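Local coordinates for uncharacterized protein (Bacteroides eggerthii DSM 20697, PDB 4ECO) that is of unknown function but is built as a leucine-rich repeat solenoid and probably binds other proteins, at residues 289-300 with 317-328. Residues are numbered along the deposited sequence; the frame is centred on the assembly and turned at random.
Sequences EQLKDDWQALAD and LKTFPVETSLQK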
loop_
_atom_site.group_PDB
_atom_site.type_symbol
_atom_site.label_atom_id
_atom_site.label_comp_id
_atom_site.label_asym_id
_atom_site.label_seq_id
_atom_site.Cartn_x
_atom_site.Cartn_y
_atom_site.Cartn_z
ATOM N N GLU A 289 17.140 -7.518 14.735
ATOM C CA GLU A 289 17.353 -8.818 15.355
ATOM C C GLU A 289 16.237 -9.088 16.402
ATOM O O GLU A 289 15.594 -10.138 16.390
ATOM C CB GLU A 289 18.767 -8.843 16.000
ATOM C CG GLU A 289 19.955 -8.648 15.051
ATOM C CD GLU A 289 20.088 -7.346 14.272
ATOM O OE1 GLU A 289 19.571 -6.304 14.742
ATOM O OE2 GLU A 289 20.700 -7.374 13.177
ATOM N N GLN A 290 15.996 -8.106 17.281
ATOM C CA GLN A 290 15.013 -8.183 18.361
ATOM C C GLN A 290 13.571 -8.306 17.822
ATOM O O GLN A 290 12.778 -9.076 18.378
ATOM C CB GLN A 290 15.134 -6.945 19.285
ATOM C CG GLN A 290 14.290 -6.985 20.560
ATOM C CD GLN A 290 14.519 -8.228 21.384
ATOM O OE1 GLN A 290 15.627 -8.510 21.880
ATOM N NE2 GLN A 290 13.472 -9.008 21.527
ATOM N N LEU A 291 13.231 -7.549 16.757
ATOM C CA LEU A 291 11.898 -7.602 16.166
ATOM C C LEU A 291 11.705 -8.954 15.464
ATOM O O LEU A 291 10.622 -9.533 15.591
ATOM C CB LEU A 291 11.675 -6.426 15.217
ATOM C CG LEU A 291 10.226 -6.159 14.794
ATOM C CD1 LEU A 291 9.380 -5.705 15.958
ATOM C CD2 LEU A 291 10.162 -5.149 13.698
ATOM N N LYS A 292 12.767 -9.496 14.806
ATOM C CA LYS A 292 12.748 -10.812 14.151
ATOM C C LYS A 292 12.446 -11.884 15.198
ATOM O O LYS A 292 11.620 -12.773 14.964
ATOM C CB LYS A 292 14.092 -11.090 13.433
ATOM C CG LYS A 292 14.246 -12.494 12.798
ATOM C CD LYS A 292 15.681 -13.010 12.899
ATOM C CE LYS A 292 15.905 -14.062 13.983
ATOM N NZ LYS A 292 15.407 -15.427 13.598
ATOM N N ASP A 293 13.095 -11.765 16.367
ATOM C CA ASP A 293 12.940 -12.660 17.510
ATOM C C ASP A 293 11.528 -12.552 18.136
ATOM O O ASP A 293 10.937 -13.590 18.437
ATOM C CB ASP A 293 14.030 -12.372 18.553
ATOM C CG ASP A 293 15.415 -12.865 18.138
ATOM O OD1 ASP A 293 15.495 -13.799 17.291
ATOM O OD2 ASP A 293 16.422 -12.356 18.694
ATOM N N ASP A 294 10.977 -11.327 18.274
ATOM C CA ASP A 294 9.623 -11.116 18.812
ATOM C C ASP A 294 8.576 -11.695 17.845
ATOM O O ASP A 294 7.639 -12.368 18.304
ATOM C CB ASP A 294 9.339 -9.629 19.100
ATOM C CG ASP A 294 10.138 -9.015 20.241
ATOM O OD1 ASP A 294 10.277 -9.684 21.312
ATOM O OD2 ASP A 294 10.539 -7.835 20.113
ATOM N N TRP A 295 8.756 -11.466 16.509
ATOM C CA TRP A 295 7.887 -12.030 15.464
ATOM C C TRP A 295 7.955 -13.565 15.539
ATOM O O TRP A 295 6.889 -14.203 15.589
ATOM C CB TRP A 295 8.278 -11.509 14.065
ATOM C CG TRP A 295 7.420 -11.959 12.900
ATOM C CD1 TRP A 295 6.386 -12.849 12.922
ATOM C CD2 TRP A 295 7.576 -11.565 11.516
ATOM N NE1 TRP A 295 5.875 -13.023 11.649
ATOM C CE2 TRP A 295 6.591 -12.255 10.768
ATOM C CE3 TRP A 295 8.457 -10.699 10.835
ATOM C CZ2 TRP A 295 6.463 -12.106 9.375
ATOM C CZ3 TRP A 295 8.313 -10.535 9.465
ATOM C CH2 TRP A 295 7.329 -11.235 8.748
ATOM N N GLN A 296 9.192 -14.143 15.647
ATOM C CA GLN A 296 9.393 -15.590 15.719
ATOM C C GLN A 296 8.637 -16.168 16.886
ATOM O O GLN A 296 7.936 -17.173 16.727
ATOM C CB GLN A 296 10.883 -15.960 15.806
ATOM C CG GLN A 296 11.138 -17.435 15.478
ATOM C CD GLN A 296 12.561 -17.755 15.078
ATOM O OE1 GLN A 296 13.101 -17.308 14.044
ATOM N NE2 GLN A 296 13.155 -18.635 15.841
ATOM N N ALA A 297 8.754 -15.497 18.051
ATOM C CA ALA A 297 8.115 -15.867 19.311
ATOM C C ALA A 297 6.592 -15.923 19.148
ATOM O O ALA A 297 5.963 -16.858 19.652
ATOM C CB ALA A 297 8.499 -14.878 20.392
ATOM N N LEU A 298 6.014 -14.944 18.400
ATOM C CA LEU A 298 4.585 -14.885 18.113
ATOM C C LEU A 298 4.153 -16.106 17.281
ATOM O O LEU A 298 3.187 -16.773 17.663
ATOM C CB LEU A 298 4.213 -13.576 17.407
ATOM C CG LEU A 298 4.110 -12.342 18.301
ATOM C CD1 LEU A 298 4.146 -11.076 17.490
ATOM C CD2 LEU A 298 2.876 -12.388 19.156
ATOM N N ALA A 299 4.911 -16.441 16.212
ATOM C CA ALA A 299 4.666 -17.608 15.343
ATOM C C ALA A 299 4.753 -18.936 16.126
ATOM O O ALA A 299 3.953 -19.858 15.889
ATOM C CB ALA A 299 5.670 -17.619 14.209
ATOM N N ASP A 300 5.710 -19.015 17.076
ATOM C CA ASP A 300 5.950 -20.211 17.887
ATOM C C ASP A 300 4.908 -20.356 19.011
ATOM O O ASP A 300 4.691 -21.474 19.489
ATOM C CB ASP A 300 7.371 -20.188 18.468
ATOM C CG ASP A 300 8.475 -20.287 17.427
ATOM O OD1 ASP A 300 8.232 -20.900 16.346
ATOM O OD2 ASP A 300 9.582 -19.764 17.689
ATOM N N LEU A 317 13.822 -4.594 10.424
ATOM C CA LEU A 317 14.003 -6.011 10.074
ATOM C C LEU A 317 15.039 -6.230 8.981
ATOM O O LEU A 317 14.933 -5.600 7.932
ATOM C CB LEU A 317 12.692 -6.643 9.596
ATOM C CG LEU A 317 11.566 -6.821 10.580
ATOM C CD1 LEU A 317 10.261 -7.137 9.833
ATOM C CD2 LEU A 317 11.907 -7.897 11.602
ATOM N N LYS A 318 16.029 -7.115 9.212
ATOM C CA LYS A 318 17.025 -7.448 8.183
ATOM C C LYS A 318 16.618 -8.746 7.488
ATOM O O LYS A 318 17.036 -8.991 6.367
ATOM C CB LYS A 318 18.452 -7.535 8.751
ATOM C CG LYS A 318 19.126 -6.174 8.877
ATOM C CD LYS A 318 20.399 -6.301 9.673
ATOM C CE LYS A 318 20.886 -4.973 10.191
ATOM N NZ LYS A 318 21.805 -5.149 11.358
ATOM N N THR A 319 15.759 -9.543 8.136
ATOM C CA THR A 319 15.219 -10.803 7.605
ATOM C C THR A 319 13.978 -11.181 8.429
ATOM O O THR A 319 13.679 -10.537 9.432
ATOM C CB THR A 319 16.294 -11.945 7.598
ATOM O OG1 THR A 319 15.875 -13.039 6.761
ATOM C CG2 THR A 319 16.639 -12.448 8.991
ATOM N N PHE A 320 13.274 -12.231 7.986
ATOM C CA PHE A 320 12.099 -12.815 8.628
ATOM C C PHE A 320 12.513 -13.908 9.570
ATOM O O PHE A 320 13.596 -14.470 9.369
ATOM C CB PHE A 320 11.158 -13.434 7.554
ATOM C CG PHE A 320 10.409 -12.529 6.608
ATOM C CD1 PHE A 320 10.448 -11.146 6.758
ATOM C CD2 PHE A 320 9.636 -13.060 5.587
ATOM C CE1 PHE A 320 9.737 -10.317 5.901
ATOM C CE2 PHE A 320 8.928 -12.225 4.725
ATOM C CZ PHE A 320 8.982 -10.859 4.890
ATOM N N PRO A 321 11.622 -14.348 10.505
ATOM C CA PRO A 321 11.926 -15.548 11.304
ATOM C C PRO A 321 12.134 -16.795 10.413
ATOM O O PRO A 321 11.752 -16.792 9.228
ATOM C CB PRO A 321 10.668 -15.701 12.165
ATOM C CG PRO A 321 10.089 -14.336 12.228
ATOM C CD PRO A 321 10.284 -13.826 10.854
ATOM N N VAL A 322 12.724 -17.856 10.987
ATOM C CA VAL A 322 13.015 -19.150 10.342
ATOM C C VAL A 322 11.738 -19.724 9.663
ATOM O O VAL A 322 10.631 -19.556 10.204
ATOM C CB VAL A 322 13.583 -20.122 11.404
ATOM C CG1 VAL A 322 13.828 -21.517 10.830
ATOM C CG2 VAL A 322 14.862 -19.558 12.020
ATOM N N GLU A 323 11.915 -20.395 8.471
ATOM C CA GLU A 323 10.841 -21.005 7.675
ATOM C C GLU A 323 9.907 -21.864 8.542
ATOM O O GLU A 323 8.691 -21.743 8.403
ATOM C CB GLU A 323 11.410 -21.865 6.524
ATOM C CG GLU A 323 12.273 -21.108 5.519
ATOM C CD GLU A 323 12.246 -21.598 4.081
ATOM O OE1 GLU A 323 11.588 -22.628 3.800
ATOM O OE2 GLU A 323 12.856 -20.921 3.223
ATOM N N THR A 324 10.476 -22.724 9.441
ATOM C CA THR A 324 9.729 -23.650 10.320
ATOM C C THR A 324 8.769 -22.897 11.294
ATOM O O THR A 324 7.755 -23.461 11.725
ATOM C CB THR A 324 10.691 -24.566 11.113
ATOM O OG1 THR A 324 11.369 -23.806 12.106
ATOM C CG2 THR A 324 11.705 -25.280 10.231
ATOM N N SER A 325 9.096 -21.640 11.636
ATOM C CA SER A 325 8.272 -20.817 12.512
ATOM C C SER A 325 7.199 -20.140 11.686
ATOM O O SER A 325 6.044 -20.120 12.100
ATOM C CB SER A 325 9.127 -19.801 13.259
ATOM O OG SER A 325 9.943 -20.423 14.240
ATOM N N LEU A 326 7.568 -19.632 10.481
ATOM C CA LEU A 326 6.662 -18.983 9.530
ATOM C C LEU A 326 5.542 -19.941 9.086
ATOM O O LEU A 326 4.389 -19.522 9.020
ATOM C CB LEU A 326 7.429 -18.457 8.298
ATOM C CG LEU A 326 8.421 -17.296 8.484
ATOM C CD1 LEU A 326 8.888 -16.767 7.149
ATOM C CD2 LEU A 326 7.808 -16.157 9.231
ATOM N N GLN A 327 5.880 -21.220 8.816
ATOM C CA GLN A 327 4.966 -22.288 8.384
ATOM C C GLN A 327 3.768 -22.475 9.328
ATOM O O GLN A 327 2.711 -22.941 8.884
ATOM C CB GLN A 327 5.711 -23.634 8.303
ATOM C CG GLN A 327 6.713 -23.826 7.156
ATOM C CD GLN A 327 7.621 -25.031 7.395
ATOM O OE1 GLN A 327 7.563 -25.717 8.436
ATOM N NE2 GLN A 327 8.505 -25.303 6.440
ATOM N N LYS A 328 3.962 -22.168 10.632
ATOM C CA LYS A 328 2.962 -22.314 11.695
ATOM C C LYS A 328 1.814 -21.314 11.549
ATOM O O LYS A 328 0.695 -21.610 11.958
ATOM C CB LYS A 328 3.595 -22.138 13.085
ATOM C CG LYS A 328 4.787 -23.026 13.383
ATOM C CD LYS A 328 5.333 -22.776 14.788
ATOM C CE LYS A 328 6.432 -23.749 15.142
ATOM N NZ LYS A 328 6.947 -23.520 16.512
#
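Gln296 OE1 takes two hydrogen bonds, one from the backbone of the facing segment and one from its own helix. Val322 N donates to Gln296 OE1 at 3.1 Å with a nearly straight N-H (166°), while Lys292 NZ, one turn back, reaches the same oxygen from the other face of the amide; both donors stand well out of the carbonyl plane. The glutamine gets there with CG anti to its backbone N (chi1 -163°) and the chain extended beyond it, running past the Pro321 side chain in the opposite direction. With an alanine here, Val322 N, at the N-cap position of helix 323-326, would probably lose its side-chain acceptor and the Lys292 ammonium would be set free to turn.

The same pattern of one oxygen serving two donors recurs at the end of the helix. Asp300 OD1 accepts Ser325 OG at 2.8 Å on its syn side, close to the carboxylate plane, and Lys328 NZ at 2.9 Å from above that plane, in a salt bridge. At the other end of the interface Glu289 OE2 meets Lys318 NZ in a less certain salt bridge, made in one of the glutamate's two conformers.

Alongside these polar bonds, apolar packing centres on Trp295. Pro321 CD sits over one face of the indole in a CH-pi contact, 3.8 Å from the centroid of the six-membered ring. Leu317 CD1 meets the indole edge at CZ3, and the Phe320 ring lies obliquely against it, planes at 56°. Leu317 CG lies 3.8 Å from Leu291 CD2, the two side chains crossing at about a right angle.

In this leucine-rich repeat solenoid, helix 288-300 and the 317-328 segment thus join successive convex-side connections between the parallel strands 277-279, 309-311 and 334-336, with Trp295 and Phe320 both reaching inward to Leu335 of strand 334-336.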